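Local atomic coordinates of nucleoprotein (Human coronavirus NL63, PDB entry 5N4K), a protein that probably packages the viral genomic RNA into a helical ribonucleocapsid, the chain here being its N-terminal RNA-binding domain. Residues Pro34-Pro48 with Pro135-Val148. Numbering follows the deposited sequence.
With SO4 (sulfate ion), chain H.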
loop_
_atom_site.group_PDB
_atom_site.type_symbol
_atom_site.label_atom_id
_atom_site.label_comp_id
_atom_site.label_asym_id
_atom_site.label_seq_id
_atom_site.Cartn_x
_atom_site.Cartn_y
_atom_site.Cartn_z
ATOM N N PRO A 34 -1.911 -14.127 2.401
ATOM C CA PRO A 34 -2.861 -13.498 1.464
ATOM C C PRO A 34 -3.797 -14.493 0.835
ATOM O O PRO A 34 -3.571 -15.727 0.841
ATOM C CB PRO A 34 -1.970 -12.860 0.426
ATOM C CG PRO A 34 -0.725 -13.710 0.424
ATOM C CD PRO A 34 -0.576 -14.200 1.809
ATOM N N LEU A 35 -4.850 -13.963 0.200
ATOM C CA LEU A 35 -5.653 -14.698 -0.743
ATOM C C LEU A 35 -5.233 -14.232 -2.135
ATOM O O LEU A 35 -4.765 -13.084 -2.363
ATOM C CB LEU A 35 -7.140 -14.457 -0.577
ATOM C CG LEU A 35 -7.621 -14.676 0.833
ATOM C CD1 LEU A 35 -9.135 -14.297 0.894
ATOM C CD2 LEU A 35 -7.351 -16.059 1.301
ATOM N N LEU A 36 -5.498 -15.114 -3.124
ATOM C CA LEU A 36 -5.315 -14.817 -4.505
ATOM C C LEU A 36 -6.709 -14.588 -5.147
ATOM O O LEU A 36 -7.621 -15.359 -4.891
ATOM C CB LEU A 36 -4.595 -16.073 -5.113
ATOM C CG LEU A 36 -3.989 -15.800 -6.423
ATOM C CD1 LEU A 36 -2.746 -14.890 -6.321
ATOM C CD2 LEU A 36 -3.619 -17.181 -7.015
ATOM N N VAL A 37 -6.819 -13.580 -6.000
ATOM C CA VAL A 37 -8.074 -13.284 -6.692
ATOM C C VAL A 37 -7.925 -13.688 -8.136
ATOM O O VAL A 37 -7.276 -12.982 -8.908
ATOM C CB VAL A 37 -8.443 -11.819 -6.603
ATOM C CG1 VAL A 37 -9.850 -11.628 -7.106
ATOM C CG2 VAL A 37 -8.458 -11.335 -5.174
ATOM N N SER A 38 -8.500 -14.857 -8.485
ATOM C CA SER A 38 -8.386 -15.333 -9.863
ATOM C C SER A 38 -9.626 -14.851 -10.658
ATOM O O SER A 38 -10.415 -13.957 -10.196
ATOM C CB SER A 38 -8.156 -16.839 -9.838
ATOM O OG SER A 38 -6.907 -17.117 -9.151
ATOM N N SER A 39 -9.922 -15.453 -11.762
ATOM C CA SER A 39 -10.959 -14.878 -12.701
ATOM C C SER A 39 -10.865 -13.330 -13.023
ATOM O O SER A 39 -9.812 -12.724 -12.809
ATOM C CB SER A 39 -12.357 -15.340 -12.273
ATOM O OG SER A 39 -13.300 -15.312 -13.315
ATOM N N ASP A 40 -11.934 -12.723 -13.576
ATOM C CA ASP A 40 -11.872 -11.333 -14.078
ATOM C C ASP A 40 -12.266 -10.208 -13.073
ATOM O O ASP A 40 -11.625 -9.115 -12.998
ATOM C CB ASP A 40 -12.652 -11.165 -15.428
ATOM C CG ASP A 40 -13.996 -11.951 -15.520
ATOM O OD1 ASP A 40 -14.561 -12.460 -14.527
ATOM O OD2 ASP A 40 -14.494 -12.084 -16.661
ATOM N N LYS A 41 -13.229 -10.551 -12.237
ATOM C CA LYS A 41 -13.945 -9.586 -11.386
ATOM C C LYS A 41 -13.041 -8.854 -10.388
ATOM O O LYS A 41 -12.065 -9.418 -9.856
ATOM C CB LYS A 41 -15.063 -10.283 -10.602
ATOM C CG LYS A 41 -16.146 -11.038 -11.414
ATOM C CD LYS A 41 -16.924 -11.964 -10.468
ATOM C CE LYS A 41 -17.943 -12.882 -11.137
ATOM N NZ LYS A 41 -18.616 -13.775 -10.134
ATOM N N ALA A 42 -13.443 -7.651 -10.084
ATOM C CA ALA A 42 -12.777 -6.831 -9.058
ATOM C C ALA A 42 -12.834 -7.508 -7.693
ATOM O O ALA A 42 -13.832 -8.025 -7.251
ATOM C CB ALA A 42 -13.412 -5.501 -8.926
ATOM N N PRO A 43 -11.731 -7.360 -6.945
ATOM C CA PRO A 43 -11.742 -7.814 -5.562
ATOM C C PRO A 43 -12.912 -7.297 -4.748
ATOM O O PRO A 43 -13.515 -8.033 -3.913
ATOM C CB PRO A 43 -10.356 -7.391 -5.045
ATOM C CG PRO A 43 -9.477 -7.408 -6.290
ATOM C CD PRO A 43 -10.392 -6.814 -7.313
ATOM N N TYR A 44 -13.244 -5.992 -4.899
ATOM C CA TYR A 44 -14.386 -5.499 -4.172
ATOM C C TYR A 44 -15.745 -6.191 -4.420
ATOM O O TYR A 44 -16.599 -6.123 -3.566
ATOM C CB TYR A 44 -14.530 -3.930 -4.269
ATOM C CG TYR A 44 -14.809 -3.408 -5.646
ATOM C CD1 TYR A 44 -16.140 -3.548 -6.180
ATOM C CD2 TYR A 44 -13.863 -2.836 -6.451
ATOM C CE1 TYR A 44 -16.448 -3.057 -7.445
ATOM C CE2 TYR A 44 -14.178 -2.370 -7.730
ATOM C CZ TYR A 44 -15.474 -2.493 -8.203
ATOM O OH TYR A 44 -15.753 -2.033 -9.484
ATOM N N ARG A 45 -15.814 -6.810 -5.579
ATOM C CA ARG A 45 -17.003 -7.549 -5.998
ATOM C C ARG A 45 -17.046 -8.950 -5.435
ATOM O O ARG A 45 -18.105 -9.463 -5.041
ATOM C CB ARG A 45 -17.043 -7.584 -7.542
ATOM C CG ARG A 45 -18.143 -6.728 -8.173
ATOM C CD ARG A 45 -19.176 -7.627 -8.891
ATOM N NE ARG A 45 -18.918 -7.703 -10.334
ATOM C CZ ARG A 45 -19.192 -8.739 -11.133
ATOM N NH1 ARG A 45 -19.722 -9.863 -10.666
ATOM N NH2 ARG A 45 -18.880 -8.649 -12.415
ATOM N N VAL A 46 -15.901 -9.602 -5.324
ATOM C CA VAL A 46 -15.868 -10.954 -4.964
ATOM C C VAL A 46 -15.693 -11.275 -3.511
ATOM O O VAL A 46 -15.990 -12.368 -3.030
ATOM C CB VAL A 46 -14.939 -11.845 -5.827
ATOM C CG1 VAL A 46 -15.402 -11.804 -7.315
ATOM C CG2 VAL A 46 -13.521 -11.494 -5.650
ATOM N N ILE A 47 -15.109 -10.346 -2.743
ATOM C CA ILE A 47 -14.850 -10.620 -1.384
ATOM C C ILE A 47 -16.103 -10.360 -0.564
ATOM O O ILE A 47 -16.622 -9.211 -0.567
ATOM C CB ILE A 47 -13.696 -9.683 -0.871
ATOM C CG1 ILE A 47 -12.387 -10.051 -1.552
ATOM C CG2 ILE A 47 -13.630 -9.664 0.658
ATOM C CD1 ILE A 47 -11.246 -9.060 -1.350
ATOM N N PRO A 48 -16.680 -11.381 0.103
ATOM C CA PRO A 48 -17.938 -11.169 0.878
ATOM C C PRO A 48 -17.773 -10.125 1.977
ATOM O O PRO A 48 -16.693 -9.940 2.541
ATOM C CB PRO A 48 -18.238 -12.536 1.470
ATOM C CG PRO A 48 -17.540 -13.461 0.512
ATOM C CD PRO A 48 -16.274 -12.801 0.148
ATOM N N PRO A 135 -5.384 -18.049 6.867
ATOM C CA PRO A 135 -6.690 -17.565 7.355
ATOM C C PRO A 135 -7.801 -18.568 7.210
ATOM O O PRO A 135 -7.929 -19.151 6.133
ATOM C CB PRO A 135 -6.894 -16.358 6.482
ATOM C CG PRO A 135 -6.257 -16.623 5.210
ATOM C CD PRO A 135 -5.019 -17.446 5.590
ATOM N N LYS A 136 -8.580 -18.750 8.243
ATOM C CA LYS A 136 -9.757 -19.644 8.189
ATOM C C LYS A 136 -11.000 -18.760 8.379
ATOM O O LYS A 136 -10.931 -17.762 9.130
ATOM C CB LYS A 136 -9.678 -20.637 9.353
ATOM C CG LYS A 136 -8.482 -21.574 9.234
ATOM C CD LYS A 136 -8.802 -22.734 8.358
ATOM C CE LYS A 136 -9.556 -23.747 9.259
ATOM N NZ LYS A 136 -10.747 -24.526 8.806
ATOM N N PHE A 137 -12.102 -19.225 7.807
ATOM C CA PHE A 137 -13.348 -18.467 7.707
ATOM C C PHE A 137 -14.555 -19.262 8.181
ATOM O O PHE A 137 -14.590 -20.526 8.088
ATOM C CB PHE A 137 -13.567 -17.944 6.329
ATOM C CG PHE A 137 -12.391 -17.127 5.788
ATOM C CD1 PHE A 137 -12.145 -15.854 6.235
ATOM C CD2 PHE A 137 -11.522 -17.698 4.886
ATOM C CE1 PHE A 137 -11.064 -15.109 5.746
ATOM C CE2 PHE A 137 -10.415 -16.965 4.418
ATOM C CZ PHE A 137 -10.215 -15.683 4.868
ATOM N N SER A 138 -15.566 -18.542 8.529
ATOM C CA SER A 138 -16.929 -19.061 8.892
ATOM C C SER A 138 -17.854 -19.283 7.711
ATOM O O SER A 138 -19.003 -19.778 7.850
ATOM C CB SER A 138 -17.620 -17.967 9.816
ATOM O OG SER A 138 -16.838 -17.703 10.878
ATOM N N ILE A 139 -17.452 -18.869 6.550
ATOM C CA ILE A 139 -18.152 -18.945 5.315
ATOM C C ILE A 139 -17.264 -19.624 4.269
ATOM O O ILE A 139 -16.054 -19.612 4.412
ATOM C CB ILE A 139 -18.650 -17.587 4.773
ATOM C CG1 ILE A 139 -17.500 -16.605 4.638
ATOM C CG2 ILE A 139 -19.623 -16.927 5.716
ATOM C CD1 ILE A 139 -17.871 -15.365 3.794
ATOM N N ALA A 140 -17.853 -20.167 3.230
ATOM C CA ALA A 140 -17.144 -20.705 2.075
ATOM C C ALA A 140 -16.437 -19.558 1.369
ATOM O O ALA A 140 -16.970 -18.480 1.298
ATOM C CB ALA A 140 -18.085 -21.407 1.110
ATOM N N LEU A 141 -15.262 -19.809 0.837
ATOM C CA LEU A 141 -14.667 -18.879 -0.124
ATOM C C LEU A 141 -15.367 -18.929 -1.394
ATOM O O LEU A 141 -15.632 -20.042 -1.934
ATOM C CB LEU A 141 -13.220 -19.204 -0.407
ATOM C CG LEU A 141 -12.237 -18.811 0.659
ATOM C CD1 LEU A 141 -10.809 -19.224 0.377
ATOM C CD2 LEU A 141 -12.206 -17.348 1.022
ATOM N N PRO A 142 -15.716 -17.812 -1.998
ATOM C CA PRO A 142 -16.163 -17.799 -3.370
ATOM C C PRO A 142 -15.171 -18.404 -4.340
ATOM O O PRO A 142 -13.988 -18.442 -4.051
ATOM C CB PRO A 142 -16.391 -16.280 -3.642
ATOM C CG PRO A 142 -16.552 -15.659 -2.260
ATOM C CD PRO A 142 -15.589 -16.420 -1.440
ATOM N N PRO A 143 -15.678 -18.803 -5.540
ATOM C CA PRO A 143 -14.803 -19.523 -6.479
ATOM C C PRO A 143 -13.574 -18.740 -6.902
ATOM O O PRO A 143 -12.527 -19.313 -7.215
ATOM C CB PRO A 143 -15.735 -19.769 -7.655
ATOM C CG PRO A 143 -17.048 -19.776 -7.126
ATOM C CD PRO A 143 -17.082 -18.747 -6.012
ATOM N N GLU A 144 -13.658 -17.413 -6.885
ATOM C CA GLU A 144 -12.534 -16.554 -7.348
ATOM C C GLU A 144 -11.449 -16.314 -6.317
ATOM O O GLU A 144 -10.449 -15.716 -6.676
ATOM C CB GLU A 144 -13.115 -15.211 -7.748
ATOM C CG GLU A 144 -14.176 -15.218 -8.833
ATOM C CD GLU A 144 -15.604 -15.471 -8.340
ATOM O OE1 GLU A 144 -15.883 -15.749 -7.112
ATOM O OE2 GLU A 144 -16.445 -15.448 -9.303
ATOM N N LEU A 145 -11.625 -16.775 -5.109
ATOM C CA LEU A 145 -10.686 -16.590 -4.023
ATOM C C LEU A 145 -10.030 -17.933 -3.568
ATOM O O LEU A 145 -10.724 -18.945 -3.460
ATOM C CB LEU A 145 -11.346 -15.965 -2.765
ATOM C CG LEU A 145 -11.870 -14.561 -2.989
ATOM C CD1 LEU A 145 -12.425 -14.095 -1.650
ATOM C CD2 LEU A 145 -10.775 -13.617 -3.401
ATOM N N SER A 146 -8.723 -17.892 -3.369
ATOM C CA SER A 146 -8.012 -19.058 -2.785
ATOM C C SER A 146 -6.909 -18.629 -1.889
ATOM O O SER A 146 -6.364 -17.523 -2.022
ATOM C CB SER A 146 -7.466 -19.917 -3.959
ATOM O OG SER A 146 -6.507 -19.262 -4.700
ATOM N N VAL A 147 -6.606 -19.440 -0.909
ATOM C CA VAL A 147 -5.526 -19.093 -0.019
ATOM C C VAL A 147 -4.195 -19.350 -0.706
ATOM O O VAL A 147 -4.005 -20.369 -1.417
ATOM C CB VAL A 147 -5.569 -19.861 1.283
ATOM C CG1 VAL A 147 -4.360 -19.516 2.123
ATOM C CG2 VAL A 147 -6.863 -19.650 2.015
ATOM N N VAL A 148 -3.263 -18.481 -0.515
ATOM C CA VAL A 148 -1.889 -18.667 -0.905
ATOM C C VAL A 148 -1.240 -19.485 0.257
ATOM O O VAL A 148 -1.190 -19.047 1.446
ATOM C CB VAL A 148 -1.210 -17.306 -1.183
ATOM C CG1 VAL A 148 0.247 -17.538 -1.543
ATOM C CG2 VAL A 148 -1.943 -16.559 -2.291
HETATM S S SO4 H . -19.584 -0.778 -8.457
HETATM O O1 SO4 H . -20.785 -0.365 -9.214
HETATM O O2 SO4 H . -19.936 -1.969 -7.638
HETATM O O3 SO4 H . -18.507 -1.212 -9.373
HETATM O O4 SO4 H . -19.166 0.426 -7.692
HETATM O O HOH W 1 -7.705 -17.617 -6.508
#
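Leu35 meets the Phe137 ring obliquely, its CD1 lying 4.3 Å from CZ. The Glu144 carboxylate is a second flat group at the contact. In one of its two conformers, Lys41 reaches it with a chain extended beyond CG, and NZ sits 2.9 Å from OE2 of Glu144 in a salt bridge. The ammonium comes from above the carboxylate plane, 40° out of it. The bend of Glu144 at chi2 (85°) swings CD toward CG1 of Val46, where CG already lies close. The Tyr44 ring has Ala42 CB over one face and a sulfate oxygen at its edge. Its OH donates to that sulfate, which Arg23 of the second subunit also binds.

Strands 35-37 and 145-147 pair antiparallel. Leu36 N donates to Ser146 O at 2.8 Å, and Ser146 N returns a longer bond to Leu36 O at 3.2 Å. Beyond the strands, Val148 N bonds to Pro34 O and Ser38 N to Glu144 O. Within this chain, strand 145-147 is an outermost strand of the five-stranded antiparallel sheet of the coronavirus N-terminal domain. Strand 35-37 lies between it and strand 80-90.

Val37 and Leu145 share one face of the sheet. Their side chains run side by side, with Val37 CG2 3.7 Å from Leu145 CD2. Ile47 crosses Leu145 at about a right angle. The CD1 atom of Leu145 is also next to Leu35 CD1. Leu36 and Ser146 occupy the other face. There a water donates to Leu36 O and hydrogen-bonds with the hydroxyls of Ser146 and of one conformer of Ser38. Past the short helix 43-46, Pro48 packs its CG 3.7 Å from CG of Pro142, while Pro48 CB meets Ile139 CD1.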